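Local coordinates for protein adenosine kinase, putative (Trypanosoma brucei, PDB 3OTX) that probably phosphorylates adenosine, and related nucleosides, with ATP, making AMP from adenosine in purine salvage, and belongs to the PfkB family of carbohydrate kinases, at residues 9-14 with 87-92; 16-21 with 98-103. The protein carries 1 engineered substitution. All coordinates share one frame; numbering follows the deposited sequence.

Contact 1: residues 9-14 with 87-92; sequences RVYVQC and TYVGCI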
ATOM      1  N   ARG A   9      14.609  -0.571 -10.956  1.00 17.42           N
ATOM      2  CA  ARG A   9      13.654   0.545 -10.826  1.00 15.21           C
ATOM      3  C   ARG A   9      12.232   0.059 -10.536  1.00 17.16           C
ATOM      4  O   ARG A   9      11.736  -0.921 -11.118  1.00 16.17           O
ATOM      5  CB  ARG A   9      13.695   1.412 -12.095  1.00 17.34           C
ATOM      6  CG  ARG A   9      15.017   2.173 -12.283  1.00 25.01           C
ATOM      7  CD  ARG A   9      14.936   3.547 -11.631  1.00 40.86           C
ATOM      8  NE  ARG A   9      13.877   4.382 -12.207  1.00 56.06           N
ATOM      9  CZ  ARG A   9      13.710   5.682 -11.962  1.00 67.99           C
ATOM     10  NH1 ARG A   9      14.530   6.338 -11.152  1.00 73.11           N
ATOM     11  NH2 ARG A   9      12.714   6.337 -12.533  1.00 73.03           N
ATOM     12  N   VAL A  10      11.593   0.767  -9.600  1.00 13.32           N
ATOM     13  CA  VAL A  10      10.290   0.425  -9.089  1.00 11.37           C
ATOM     14  C   VAL A  10       9.311   1.527  -9.458  1.00 14.53           C
ATOM     15  O   VAL A  10       9.620   2.728  -9.323  1.00 14.73           O
ATOM     16  CB  VAL A  10      10.347   0.234  -7.545  1.00 12.24           C
ATOM     17  CG1 VAL A  10       8.949   0.059  -6.990  1.00 15.31           C
ATOM     18  CG2 VAL A  10      11.193  -1.012  -7.178  1.00 14.16           C
ATOM     19  N   TYR A  11       8.148   1.116  -9.948  1.00 12.52           N
ATOM     20  CA  TYR A  11       7.051   2.009 -10.267  1.00 10.31           C
ATOM     21  C   TYR A  11       5.948   1.750  -9.276  1.00 12.51           C
ATOM     22  O   TYR A  11       5.484   0.602  -9.170  1.00 12.19           O
ATOM     23  CB  TYR A  11       6.545   1.676 -11.680  1.00 11.68           C
ATOM     24  CG  TYR A  11       5.364   2.497 -12.162  1.00  9.61           C
ATOM     25  CD1 TYR A  11       5.591   3.595 -13.019  1.00 13.20           C
ATOM     26  CD2 TYR A  11       4.044   2.168 -11.803  1.00 10.99           C
ATOM     27  CE1 TYR A  11       4.535   4.375 -13.472  1.00 13.15           C
ATOM     28  CE2 TYR A  11       2.957   2.956 -12.261  1.00 12.00           C
ATOM     29  CZ  TYR A  11       3.224   4.052 -13.086  1.00 12.59           C
ATOM     30  OH  TYR A  11       2.158   4.796 -13.548  1.00 13.58           O
ATOM     31  N   VAL A  12       5.516   2.789  -8.559  1.00 11.02           N
ATOM     32  CA  VAL A  12       4.430   2.643  -7.593  1.00  9.99           C
ATOM     33  C   VAL A  12       3.297   3.579  -7.973  1.00 10.83           C
ATOM     34  O   VAL A  12       3.547   4.737  -8.318  1.00 13.01           O
ATOM     35  CB  VAL A  12       4.912   3.068  -6.179  1.00 10.89           C
ATOM     36  CG1 VAL A  12       3.741   3.104  -5.145  1.00 11.73           C
ATOM     37  CG2 VAL A  12       6.052   2.169  -5.697  1.00 12.57           C
ATOM     38  N   GLN A  13       2.056   3.100  -7.880  1.00 10.93           N
ATOM     39  CA  GLN A  13       0.891   3.955  -8.156  1.00  9.30           C
ATOM     40  C   GLN A  13      -0.131   3.763  -7.056  1.00 10.52           C
ATOM     41  O   GLN A  13      -0.443   2.622  -6.639  1.00 11.73           O
ATOM     42  CB  GLN A  13       0.309   3.635  -9.549  1.00 10.87           C
ATOM     43  CG  GLN A  13      -0.913   4.505  -9.938  1.00 11.02           C
ATOM     44  CD  GLN A  13      -1.158   4.582 -11.435  1.00 14.62           C
ATOM     45  OE1 GLN A  13      -2.318   4.739 -11.891  1.00 18.01           O
ATOM     46  NE2 GLN A  13      -0.101   4.511 -12.210  1.00 10.94           N
ATOM     47  N   CYS A  14      -0.663   4.895  -6.580  1.00 11.46           N
ATOM     48  CA  CYS A  14      -1.670   4.860  -5.521  1.00 11.42           C
ATOM     49  C   CYS A  14      -2.315   6.259  -5.470  1.00 10.65           C
ATOM     50  O   CYS A  14      -2.241   7.051  -6.442  1.00 12.00           O
ATOM     51  CB  CYS A  14      -0.982   4.477  -4.195  1.00 11.76           C
ATOM     52  SG  CYS A  14      -2.085   4.089  -2.814  1.00 12.44           S
ATOM     53  N   THR A  87       9.709   5.551  -8.771  1.00 11.31           N
ATOM     54  CA  THR A  87       8.867   6.602  -9.338  1.00 11.70           C
ATOM     55  C   THR A  87       7.459   6.342  -8.843  1.00 14.06           C
ATOM     56  O   THR A  87       7.014   5.209  -8.827  1.00 12.99           O
ATOM     57  CB  THR A  87       8.848   6.525 -10.874  1.00 14.64           C
ATOM     58  OG1 THR A  87      10.160   6.780 -11.348  1.00 16.26           O
ATOM     59  CG2 THR A  87       7.912   7.559 -11.446  1.00 13.46           C
ATOM     60  N   TYR A  88       6.793   7.391  -8.376  1.00 11.80           N
ATOM     61  CA  TYR A  88       5.428   7.301  -7.845  1.00 10.91           C
ATOM     62  C   TYR A  88       4.504   8.074  -8.764  1.00 11.47           C
ATOM     63  O   TYR A  88       4.832   9.202  -9.197  1.00 13.27           O
ATOM     64  CB  TYR A  88       5.376   7.934  -6.435  1.00 11.48           C
ATOM     65  CG  TYR A  88       4.015   7.972  -5.840  1.00 10.24           C
ATOM     66  CD1 TYR A  88       3.566   6.937  -5.030  1.00  9.54           C
ATOM     67  CD2 TYR A  88       3.173   9.076  -6.035  1.00 12.56           C
ATOM     68  CE1 TYR A  88       2.254   6.958  -4.452  1.00  9.43           C
ATOM     69  CE2 TYR A  88       1.896   9.118  -5.476  1.00 11.27           C
ATOM     70  CZ  TYR A  88       1.444   8.067  -4.681  1.00 11.75           C
ATOM     71  OH  TYR A  88       0.177   8.118  -4.116  1.00 11.71           O
ATOM     72  N   VAL A  89       3.362   7.472  -9.054  1.00  9.97           N
ATOM     73  CA  VAL A  89       2.313   8.113  -9.855  1.00 11.60           C
ATOM     74  C   VAL A  89       1.010   8.203  -9.053  1.00 10.98           C
ATOM     75  O   VAL A  89       0.556   7.214  -8.463  1.00 11.19           O
ATOM     76  CB  VAL A  89       2.101   7.357 -11.204  1.00 11.40           C
ATOM     77  CG1 VAL A  89       0.881   7.854 -11.993  1.00 14.16           C
ATOM     78  CG2 VAL A  89       3.328   7.568 -12.078  1.00 11.33           C
ATOM     79  N   GLY A  90       0.410   9.395  -9.066  1.00 12.06           N
ATOM     80  CA  GLY A  90      -0.919   9.631  -8.537  1.00 12.16           C
ATOM     81  C   GLY A  90      -1.319  11.048  -8.903  1.00 10.93           C
ATOM     82  O   GLY A  90      -0.607  11.716  -9.652  1.00 12.57           O
ATOM     83  N   CYS A  91      -2.468  11.523  -8.386  1.00 11.15           N
ATOM     84  CA  CYS A  91      -2.985  12.802  -8.790  1.00 11.96           C
ATOM     85  C   CYS A  91      -3.212  13.644  -7.532  1.00 11.77           C
ATOM     86  O   CYS A  91      -3.783  13.161  -6.548  1.00 12.20           O
ATOM     87  CB  CYS A  91      -4.272  12.614  -9.603  1.00 12.03           C
ATOM     88  SG  CYS A  91      -4.977  14.153 -10.251  1.00 15.53           S
ATOM     89  N   ILE A  92      -2.753  14.888  -7.597  1.00 12.94           N
ATOM     90  CA  ILE A  92      -2.909  15.852  -6.518  1.00 12.51           C
ATOM     91  C   ILE A  92      -3.419  17.156  -7.101  1.00 14.81           C
ATOM     92  O   ILE A  92      -3.550  17.283  -8.336  1.00 15.80           O
ATOM     93  CB  ILE A  92      -1.562  16.170  -5.813  1.00 14.51           C
ATOM     94  CG1 ILE A  92      -0.498  16.711  -6.811  1.00 13.05           C
ATOM     95  CG2 ILE A  92      -1.022  14.959  -5.066  1.00 16.11           C
ATOM     96  CD1 ILE A  92       0.797  17.217  -6.159  1.00 13.97           C
TER
HETATM   97  O   HOH W   1      11.021   3.967 -11.480  1.00 15.79           O
HETATM   98  O   HOH W   2      -4.158   9.247  -7.632  1.00 13.59           O

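Contact 2: residues 16-21 with 98-103; sequences PLLDVS and GKVLKE. With AP5 (bis(adenosine)-5'-pentaphosphate), chain C.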
ATOM      1  N   PRO A  16      -2.344   9.727  -3.447  1.00 12.45           N
ATOM      2  CA  PRO A  16      -1.515  10.436  -2.477  1.00 13.15           C
ATOM      3  C   PRO A  16      -2.445  11.219  -1.539  1.00 12.88           C
ATOM      4  O   PRO A  16      -3.271  12.011  -2.001  1.00 14.56           O
ATOM      5  CB  PRO A  16      -0.637  11.358  -3.347  1.00 14.38           C
ATOM      6  CG  PRO A  16      -1.357  11.476  -4.658  1.00 12.40           C
ATOM      7  CD  PRO A  16      -2.180  10.235  -4.833  1.00 14.49           C
ATOM      8  N   LEU A  17      -2.384  10.910  -0.246  1.00 11.41           N
ATOM      9  CA  LEU A  17      -3.313  11.520   0.707  1.00 12.64           C
ATOM     10  C   LEU A  17      -2.535  12.122   1.851  1.00 11.69           C
ATOM     11  O   LEU A  17      -1.529  11.543   2.265  1.00 13.39           O
ATOM     12  CB  LEU A  17      -4.252  10.454   1.297  1.00 11.86           C
ATOM     13  CG  LEU A  17      -4.978   9.523   0.340  1.00 12.15           C
ATOM     14  CD1 LEU A  17      -5.747   8.461   1.156  1.00 13.16           C
ATOM     15  CD2 LEU A  17      -5.944  10.343  -0.537  1.00 14.03           C
ATOM     16  N   LEU A  18      -2.978  13.267   2.356  1.00 12.88           N
ATOM     17  CA  LEU A  18      -2.448  13.780   3.604  1.00 13.99           C
ATOM     18  C   LEU A  18      -3.192  13.146   4.781  1.00 13.58           C
ATOM     19  O   LEU A  18      -4.437  13.224   4.863  1.00 15.08           O
ATOM     20  CB  LEU A  18      -2.618  15.306   3.645  1.00 15.54           C
ATOM     21  CG  LEU A  18      -1.789  15.873   4.819  1.00 22.10           C
ATOM     22  CD1 LEU A  18      -0.333  16.239   4.374  1.00 22.85           C
ATOM     23  CD2 LEU A  18      -2.462  16.968   5.609  1.00 31.44           C
ATOM     24  N   ASP A  19      -2.447  12.556   5.714  1.00 12.95           N
ATOM     25  CA  ASP A  19      -3.103  11.943   6.873  1.00 12.56           C
ATOM     26  C   ASP A  19      -3.352  12.950   7.972  1.00 15.96           C
ATOM     27  O   ASP A  19      -2.448  13.692   8.378  1.00 17.69           O
ATOM     28  CB  ASP A  19      -2.241  10.827   7.440  1.00 11.13           C
ATOM     29  CG  ASP A  19      -2.239   9.584   6.573  1.00 14.67           C
ATOM     30  OD1 ASP A  19      -3.089   9.464   5.656  1.00 16.47           O
ATOM     31  OD2 ASP A  19      -1.403   8.711   6.859  1.00 18.43           O
ATOM     32  N   VAL A  20      -4.592  12.977   8.460  1.00 14.73           N
ATOM     33  CA  VAL A  20      -5.027  13.894   9.507  1.00 17.61           C
ATOM     34  C   VAL A  20      -5.345  12.974  10.684  1.00 19.11           C
ATOM     35  O   VAL A  20      -6.364  12.291  10.683  1.00 19.54           O
ATOM     36  CB  VAL A  20      -6.224  14.761   9.026  1.00 18.28           C
ATOM     37  CG1 VAL A  20      -6.673  15.787  10.094  1.00 20.04           C
ATOM     38  CG2 VAL A  20      -5.850  15.522   7.756  1.00 16.79           C
ATOM     39  N   SER A  21      -4.434  12.944  11.659  1.00 19.75           N
ATOM     40  CA  SER A  21      -4.397  11.925  12.689  1.00 21.74           C
ATOM     41  C   SER A  21      -4.726  12.549  14.032  1.00 23.17           C
ATOM     42  O   SER A  21      -4.223  13.632  14.364  1.00 26.10           O
ATOM     43  CB  SER A  21      -2.977  11.339  12.753  1.00 27.03           C
ATOM     44  OG  SER A  21      -2.908  10.186  13.563  1.00 35.95           O
ATOM     45  N   GLY A  98      -1.077  19.095  -1.427  1.00 13.89           N
ATOM     46  CA  GLY A  98      -0.393  18.541  -2.605  1.00 12.51           C
ATOM     47  C   GLY A  98       1.082  18.920  -2.617  1.00 13.34           C
ATOM     48  O   GLY A  98       1.931  18.057  -2.874  1.00 13.29           O
ATOM     49  N   LYS A  99       1.365  20.191  -2.319  1.00 15.72           N
ATOM     50  CA  LYS A  99       2.759  20.648  -2.326  1.00 15.01           C
ATOM     51  C   LYS A  99       3.563  19.896  -1.271  1.00 15.58           C
ATOM     52  O   LYS A  99       4.713  19.517  -1.512  1.00 16.22           O
ATOM     53  CB  LYS A  99       2.862  22.133  -2.091  1.00 14.62           C
ATOM     54  CG  LYS A  99       2.344  22.985  -3.255  1.00 15.32           C
ATOM     55  CD  LYS A  99       2.261  24.480  -2.786  1.00 20.66           C
ATOM     56  CE  LYS A  99       1.556  25.362  -3.825  1.00 23.77           C
ATOM     57  NZ  LYS A  99       2.323  25.455  -5.105  1.00 26.81           N
ATOM     58  N   VAL A 100       2.973  19.711  -0.093  1.00 16.55           N
ATOM     59  CA  VAL A 100       3.643  18.965   0.993  1.00 16.92           C
ATOM     60  C   VAL A 100       3.865  17.494   0.661  1.00 14.88           C
ATOM     61  O   VAL A 100       4.956  16.971   0.923  1.00 17.66           O
ATOM     62  CB  VAL A 100       2.889  19.118   2.350  1.00 16.45           C
ATOM     63  CG1 VAL A 100       3.388  18.085   3.360  1.00 23.95           C
ATOM     64  CG2 VAL A 100       3.053  20.551   2.873  1.00 20.50           C
ATOM     65  N   LEU A 101       2.886  16.830   0.056  1.00 13.24           N
ATOM     66  CA  LEU A 101       3.041  15.425  -0.306  1.00 15.27           C
ATOM     67  C   LEU A 101       4.154  15.299  -1.329  1.00 15.52           C
ATOM     68  O   LEU A 101       5.028  14.409  -1.240  1.00 17.83           O
ATOM     69  CB  LEU A 101       1.745  14.869  -0.892  1.00 15.39           C
ATOM     70  CG  LEU A 101       0.561  14.747   0.076  1.00 14.87           C
ATOM     71  CD1 LEU A 101      -0.716  14.518  -0.707  1.00 17.12           C
ATOM     72  CD2 LEU A 101       0.800  13.564   1.009  1.00 22.04           C
ATOM     73  N   LYS A 102       4.133  16.176  -2.311  1.00 13.25           N
ATOM     74  CA  LYS A 102       5.194  16.119  -3.347  1.00 14.30           C
ATOM     75  C   LYS A 102       6.572  16.420  -2.765  1.00 14.60           C
ATOM     76  O   LYS A 102       7.566  15.754  -3.106  1.00 14.03           O
ATOM     77  CB  LYS A 102       4.836  17.086  -4.474  1.00 14.60           C
ATOM     78  CG  LYS A 102       5.816  17.133  -5.647  1.00 21.42           C
ATOM     79  CD  LYS A 102       5.114  17.797  -6.842  1.00 25.92           C
ATOM     80  CE  LYS A 102       5.799  17.380  -8.135  1.00 33.81           C
ATOM     81  NZ  LYS A 102       7.084  18.119  -8.359  1.00 33.29           N
ATOM     82  N   GLU A 103       6.647  17.426  -1.891  1.00 13.67           N
ATOM     83  CA  GLU A 103       7.918  17.843  -1.331  1.00 13.38           C
ATOM     84  C   GLU A 103       8.550  16.776  -0.462  1.00 13.96           C
ATOM     85  O   GLU A 103       9.755  16.525  -0.562  1.00 13.29           O
ATOM     86  CB  GLU A 103       7.796  19.176  -0.569  1.00 13.86           C
ATOM     87  CG  GLU A 103       9.171  19.600  -0.080  1.00 15.51           C
ATOM     88  CD  GLU A 103       9.218  20.934   0.589  1.00 18.07           C
ATOM     89  OE1 GLU A 103      10.241  21.198   1.268  1.00 14.34           O
ATOM     90  OE2 GLU A 103       8.255  21.737   0.453  1.00 16.32           O
TER
HETATM   91  PA  AP5 C 346       0.467  -6.690  10.075  1.00 14.08           P
HETATM   92  O1A AP5 C 346      -0.258  -6.340  11.371  1.00 14.78           O
HETATM   93  O2A AP5 C 346       0.137  -8.067   9.535  1.00 15.80           O
HETATM   94  O3A AP5 C 346       0.174  -5.652   8.880  1.00 14.22           O
HETATM   95  PB  AP5 C 346      -1.229  -4.927   8.548  1.00 14.59           P
HETATM   96  O1B AP5 C 346      -2.400  -5.623   9.169  1.00 15.34           O
HETATM   97  O2B AP5 C 346      -1.254  -4.716   7.074  1.00 16.02           O
HETATM   98  O3B AP5 C 346      -0.965  -3.550   9.302  1.00 15.66           O
HETATM   99  PG  AP5 C 346      -1.923  -2.393   9.830  1.00 20.12           P
HETATM  100  O1G AP5 C 346      -1.194  -1.705  10.943  1.00 28.34           O
HETATM  101  O2G AP5 C 346      -3.259  -2.866  10.360  1.00 21.35           O
HETATM  102  O3G AP5 C 346      -1.952  -1.481   8.575  1.00 19.99           O
HETATM  103  PD  AP5 C 346      -2.723  -0.085   8.310  1.00 19.89           P
HETATM  104  O1D AP5 C 346      -3.549   0.398   9.488  1.00 21.05           O
HETATM  105  O2D AP5 C 346      -3.402  -0.262   6.980  1.00 20.75           O
HETATM  106  O3D AP5 C 346      -1.474   0.926   8.211  1.00 16.42           O
HETATM  107  PE  AP5 C 346      -0.613   1.244   6.884  1.00 18.91           P
HETATM  108  O1E AP5 C 346      -0.403  -0.023   6.104  1.00 20.09           O
HETATM  109  O2E AP5 C 346       0.622   2.052   7.277  1.00 21.15           O
HETATM  110  O5F AP5 C 346       2.034  -6.463  10.327  1.00 13.22           O
HETATM  111  C5F AP5 C 346       2.966  -6.540   9.249  1.00 13.47           C
HETATM  112  C4F AP5 C 346       4.333  -6.856   9.807  1.00 11.80           C
HETATM  113  O4F AP5 C 346       4.682  -5.898  10.817  1.00 15.07           O
HETATM  114  C3F AP5 C 346       4.428  -8.187  10.546  1.00 14.08           C
HETATM  115  O3F AP5 C 346       4.716  -9.218   9.634  1.00 15.69           O
HETATM  116  C2F AP5 C 346       5.496  -7.938  11.572  1.00 17.57           C
HETATM  117  O2F AP5 C 346       6.765  -8.068  10.982  1.00 17.61           O
HETATM  118  C1F AP5 C 346       5.295  -6.458  11.913  1.00 14.42           C
HETATM  119  N9A AP5 C 346       4.400  -6.233  13.084  1.00 15.43           N
HETATM  120  C8A AP5 C 346       3.099  -5.722  13.058  1.00 13.65           C
HETATM  121  N7A AP5 C 346       2.655  -5.658  14.343  1.00 16.39           N
HETATM  122  C5A AP5 C 346       3.637  -6.095  15.166  1.00 16.49           C
HETATM  123  C6A AP5 C 346       3.753  -6.205  16.534  1.00 22.18           C
HETATM  124  N6A AP5 C 346       2.807  -5.752  17.361  1.00 26.43           N
HETATM  125  N1A AP5 C 346       4.927  -6.684  17.064  1.00 25.29           N
HETATM  126  C2A AP5 C 346       6.004  -7.035  16.266  1.00 25.08           C
HETATM  127  N3A AP5 C 346       5.879  -6.909  14.899  1.00 18.78           N
HETATM  128  C4A AP5 C 346       4.739  -6.431  14.364  1.00 17.69           C
HETATM  129  O5J AP5 C 346      -1.608   2.181   6.006  1.00 19.13           O
HETATM  130  C5J AP5 C 346      -2.033   3.432   6.521  1.00 17.96           C
HETATM  131  C4J AP5 C 346      -2.187   4.321   5.299  1.00 11.65           C
HETATM  132  O4J AP5 C 346      -3.340   3.934   4.532  1.00 15.56           O
HETATM  133  C3J AP5 C 346      -2.473   5.788   5.637  1.00 12.83           C
HETATM  134  O3J AP5 C 346      -1.272   6.526   5.408  1.00 14.33           O
HETATM  135  C2J AP5 C 346      -3.625   6.189   4.701  1.00 14.02           C
HETATM  136  O2J AP5 C 346      -3.407   7.422   4.024  1.00 14.13           O
HETATM  137  C1J AP5 C 346      -3.650   5.040   3.724  1.00 14.74           C
HETATM  138  N9B AP5 C 346      -4.949   4.860   3.058  1.00 10.32           N
HETATM  139  C8B AP5 C 346      -6.139   4.638   3.696  1.00 11.93           C
HETATM  140  N7B AP5 C 346      -7.096   4.574   2.734  1.00 14.87           N
HETATM  141  C5B AP5 C 346      -6.511   4.751   1.508  1.00  9.35           C
HETATM  142  C6B AP5 C 346      -7.017   4.766   0.202  1.00 10.20           C
HETATM  143  N6B AP5 C 346      -8.323   4.678  -0.095  1.00 11.62           N
HETATM  144  N1B AP5 C 346      -6.107   5.010  -0.790  1.00 11.27           N
HETATM  145  C2B AP5 C 346      -4.751   5.127  -0.592  1.00 11.88           C
HETATM  146  N3B AP5 C 346      -4.260   5.157   0.697  1.00 11.58           N
HETATM  147  C4B AP5 C 346      -5.142   4.931   1.717  1.00  9.40           C

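Contact 1: residues 9-14 with 87-92
Val12 and Tyr88 form the middle bridge of a parallel strand pair in the central sheet of this ribokinase-like kinase. The backbones alternate regularly: Thr87 N gives its hydrogen to Val10 O (2.9 Å), Val12 N to Thr87 O (2.9 Å), Val89 N to Val12 O (2.8 Å) and Cys14 N, more loosely, to Val89 O (3.2 Å). On the face carrying Tyr11 and Gln13, the phenol end of Tyr11 leans over the neighbouring strand, its OH 3.3 Å from Val89 CG2, while the extended chain of Gln13 sets NE2 beside Val89 CG1. The other face belongs to Val12 and Tyr88. With CG anti to the backbone N (chi1 176°), the Tyr88 ring runs forward along the strand, so that CD1 meets Val12 CG1 at 3.8 Å and CE1 comes near Cys14 CB. At Cys14 and Gly90 the chains part, and a water sits between Cys14 O and Cys91 N, accepting from Cys91 N. Arg9 turns its guanidinium to a salt bridge with Glu162. Strand 165-169 flanks 10-13 and strand 111-116 flanks 86-89; helix 154-162 covers the Tyr11 and Thr87 face.

Contact 2: residues 16-21 with 98-103
Leu101 of helix 96-108 pushes its two methyls against Pro16 and Leu17, where the chain enters strand 17-23, and nearly all the close packing is there. Leu101 CD2 sits 3.3 Å from Leu17 O, and Leu101 CD1 lies 3.8 Å from Pro16 O and 4.1 Å from Pro16 CB, so the two methyls rest side by side along the backbone of Pro16 and Leu17. Leu101 also touches Pro63 of the adjoining strand 60-63. Farther along the strand the fit slackens: Leu18 CD1 approaches Val100 CG1 only to 4.3 Å, and no hydrogen bond joins the segments. On the solvent side of the helix, Lys99 and Lys102 take no part; Lys99 pairs with Asp94 and Lys102 with Glu106 in salt bridges. The strand and helix segments run almost perpendicular, at 103°, their axes 8.6 Å apart. Leu17 points away from the helix and lays CD1 3.6 Å from C4B of an adenine of the bound bis(adenosine)-5'-pentaphosphate. Beyond it, the Asp19 carboxylate grips the ribose with both oxygens, OD1 accepting from O2J and OD2 from O3J, each at 2.6 Å. A carboxylate accepting from both hydroxyls of a sugar diol marks the adenosine site of this ribokinase-fold enzyme, whose lid strand the helix backs.

The two contacts lie 14 Å apart, centre to centre, and interlock along the chain: 9-14, 16-21, 87-92, 98-103. Strand 10-13 of the central sheet thus leads straight into strand 17-23 of the smaller five-stranded sheet, and strand 91-92 leads into helix 96-108, so both chain passages leave contact 1 for contact 2. Pro16 sits at the junction, where its CG packs against Cys91 O and Ile92 CG2 (3.5 Å each), while Ile92 CD1 touches Gly98 O at the helix. Contact 1 belongs to the large domain and contact 2 to the lid sheet; Cys14, Leu17 and Asp19 bring both to the bound inhibitor.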